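Local coordinates for protein beta-N-acetylhexosaminidase (Streptomyces plicatus, PDB 1JAK) that hydrolyses terminal beta-linked N-acetylhexosamine residues from the non-reducing ends of glycans, as a family 20 glycoside hydrolase that uses substrate-assisted catalysis, at residues A[480-483]-A[484-488]. Sequence-based numbering, arbitrary orientation.
Sequences HDWD and TYKVR
Asp481 and Thr484 meet at the N-cap of helix 482-490: with Asp481 CG anti to the backbone N (chi1 -180°) and Thr484 OG1 set between its own N and carbonyl carbon (chi1 53°), the two side chains cross at about a right angle. Asp481 OD2 caps the first turn by accepting from Thr484 N at 3.1 Å, a donor that lies well above the carboxylate plane, and OD2 is also 2.9 Å from Thr484 OG1. The same oxygen thus faces both the backbone and the side chain of Thr484, which would restrain the rotation of the carboxylate. Behind the cap, Tyr485 N bonds to Asp481 O, and Lys486 N makes a straighter bond to Trp482 O (2.8 Å, N-H...O 167°). One turn on, Lys486 CB sits over the six-membered ring of Trp482, 3.9 Å from its centroid, in a CH-pi contact. On the side of Tyr485, Trp482 CZ3 comes to the edge of the phenol ring, near its plane, 3.9 Å from Tyr485 CD2. Both aromatic side chains are buried, Trp482 against helix 420-424 and Tyr485 against helix 465-474, while Tyr485 also stacks on Tyr424; this packs helix 482-490, the last but one of the chain, against both helices. At the more exposed flank the extended Lys486 chain runs beside Asp483, pointing the same way. Their direct salt bridge is long, and a water closes the gap by accepting from Lys486 NZ and donating to Asp483 OD1, 2.6 Å from each. A second water lies in the indole plane and accepts from Trp482 NE1 at 3.0 Å.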
loop_
_atom_site.group_PDB
_atom_site.type_symbol
_atom_site.label_atom_id
_atom_site.label_comp_id
_atom_site.label_asym_id
_atom_site.label_seq_id
_atom_site.Cartn_x
_atom_site.Cartn_y
_atom_site.Cartn_z
ATOM N N HIS A 480 -12.317 16.767 -0.758
ATOM C CA HIS A 480 -12.169 16.331 0.628
ATOM C C HIS A 480 -13.210 16.935 1.563
ATOM O O HIS A 480 -13.327 18.156 1.680
ATOM C CB HIS A 480 -10.760 16.661 1.131
ATOM C CG HIS A 480 -10.457 16.097 2.484
ATOM N ND1 HIS A 480 -10.869 16.702 3.653
ATOM C CD2 HIS A 480 -9.811 14.966 2.852
ATOM C CE1 HIS A 480 -10.490 15.966 4.683
ATOM N NE2 HIS A 480 -9.847 14.906 4.224
ATOM N N ASP A 481 -13.963 16.065 2.230
ATOM C CA ASP A 481 -15.006 16.481 3.162
ATOM C C ASP A 481 -15.523 15.260 3.909
ATOM O O ASP A 481 -16.108 14.363 3.307
ATOM C CB ASP A 481 -16.164 17.140 2.412
ATOM C CG ASP A 481 -17.269 17.594 3.341
ATOM O OD1 ASP A 481 -17.008 18.479 4.185
ATOM O OD2 ASP A 481 -18.395 17.065 3.232
ATOM N N TRP A 482 -15.318 15.233 5.221
ATOM C CA TRP A 482 -15.751 14.102 6.029
ATOM C C TRP A 482 -17.242 13.782 5.962
ATOM O O TRP A 482 -17.619 12.627 5.769
ATOM C CB TRP A 482 -15.337 14.306 7.492
ATOM C CG TRP A 482 -15.936 13.289 8.411
ATOM C CD1 TRP A 482 -16.915 13.498 9.340
ATOM C CD2 TRP A 482 -15.646 11.886 8.441
ATOM N NE1 TRP A 482 -17.256 12.313 9.944
ATOM C CE2 TRP A 482 -16.494 11.307 9.412
ATOM C CE3 TRP A 482 -14.755 11.061 7.741
ATOM C CZ2 TRP A 482 -16.478 9.936 9.700
ATOM C CZ3 TRP A 482 -14.740 9.697 8.028
ATOM C CH2 TRP A 482 -15.599 9.150 9.001
ATOM N N ASP A 483 -18.093 14.791 6.119
ATOM C CA ASP A 483 -19.532 14.548 6.097
ATOM C C ASP A 483 -20.030 13.842 4.843
ATOM O O ASP A 483 -20.947 13.022 4.919
ATOM C CB ASP A 483 -20.307 15.853 6.300
ATOM C CG ASP A 483 -20.188 16.385 7.717
ATOM O OD1 ASP A 483 -19.980 15.571 8.641
ATOM O OD2 ASP A 483 -20.321 17.611 7.909
ATOM N N THR A 484 -19.440 14.150 3.693
ATOM C CA THR A 484 -19.864 13.502 2.458
ATOM C C THR A 484 -19.058 12.231 2.208
ATOM O O THR A 484 -19.566 11.275 1.625
ATOM C CB THR A 484 -19.753 14.453 1.239
ATOM O OG1 THR A 484 -18.433 14.998 1.159
ATOM C CG2 THR A 484 -20.761 15.591 1.366
ATOM N N TYR A 485 -17.807 12.213 2.659
ATOM C CA TYR A 485 -16.970 11.029 2.488
ATOM C C TYR A 485 -17.537 9.853 3.281
ATOM O O TYR A 485 -17.568 8.722 2.791
ATOM C CB TYR A 485 -15.535 11.291 2.964
ATOM C CG TYR A 485 -14.686 10.032 2.989
ATOM C CD1 TYR A 485 -14.256 9.436 1.802
ATOM C CD2 TYR A 485 -14.374 9.400 4.194
ATOM C CE1 TYR A 485 -13.539 8.237 1.813
ATOM C CE2 TYR A 485 -13.657 8.195 4.216
ATOM C CZ TYR A 485 -13.248 7.623 3.022
ATOM O OH TYR A 485 -12.568 6.428 3.027
ATOM N N LYS A 486 -17.983 10.115 4.507
ATOM C CA LYS A 486 -18.509 9.045 5.345
ATOM C C LYS A 486 -19.692 8.330 4.708
ATOM O O LYS A 486 -19.949 7.164 5.012
ATOM C CB LYS A 486 -18.892 9.572 6.735
ATOM C CG LYS A 486 -20.107 10.474 6.785
ATOM C CD LYS A 486 -20.328 10.966 8.211
ATOM C CE LYS A 486 -21.561 11.849 8.316
ATOM N NZ LYS A 486 -21.761 12.336 9.709
ATOM N N VAL A 487 -20.408 9.019 3.823
ATOM C CA VAL A 487 -21.544 8.401 3.145
ATOM C C VAL A 487 -21.022 7.432 2.090
ATOM O O VAL A 487 -21.581 6.353 1.895
ATOM C CB VAL A 487 -22.446 9.452 2.465
ATOM C CG1 VAL A 487 -23.536 8.756 1.661
ATOM C CG2 VAL A 487 -23.068 10.355 3.519
ATOM N N ARG A 488 -19.949 7.824 1.410
ATOM C CA ARG A 488 -19.349 6.969 0.393
ATOM C C ARG A 488 -18.676 5.775 1.067
ATOM O O ARG A 488 -18.648 4.674 0.513
ATOM C CB ARG A 488 -18.339 7.765 -0.443
ATOM C CG ARG A 488 -19.007 8.783 -1.369
ATOM C CD ARG A 488 -18.024 9.466 -2.318
ATOM N NE ARG A 488 -17.243 10.521 -1.674
ATOM C CZ ARG A 488 -15.934 10.457 -1.449
ATOM N NH1 ARG A 488 -15.246 9.381 -1.813
ATOM N NH2 ARG A 488 -15.308 11.475 -0.873
HETATM O O HOH W 1 -19.309 11.191 11.798
HETATM O O HOH W 2 -20.066 14.056 10.769
#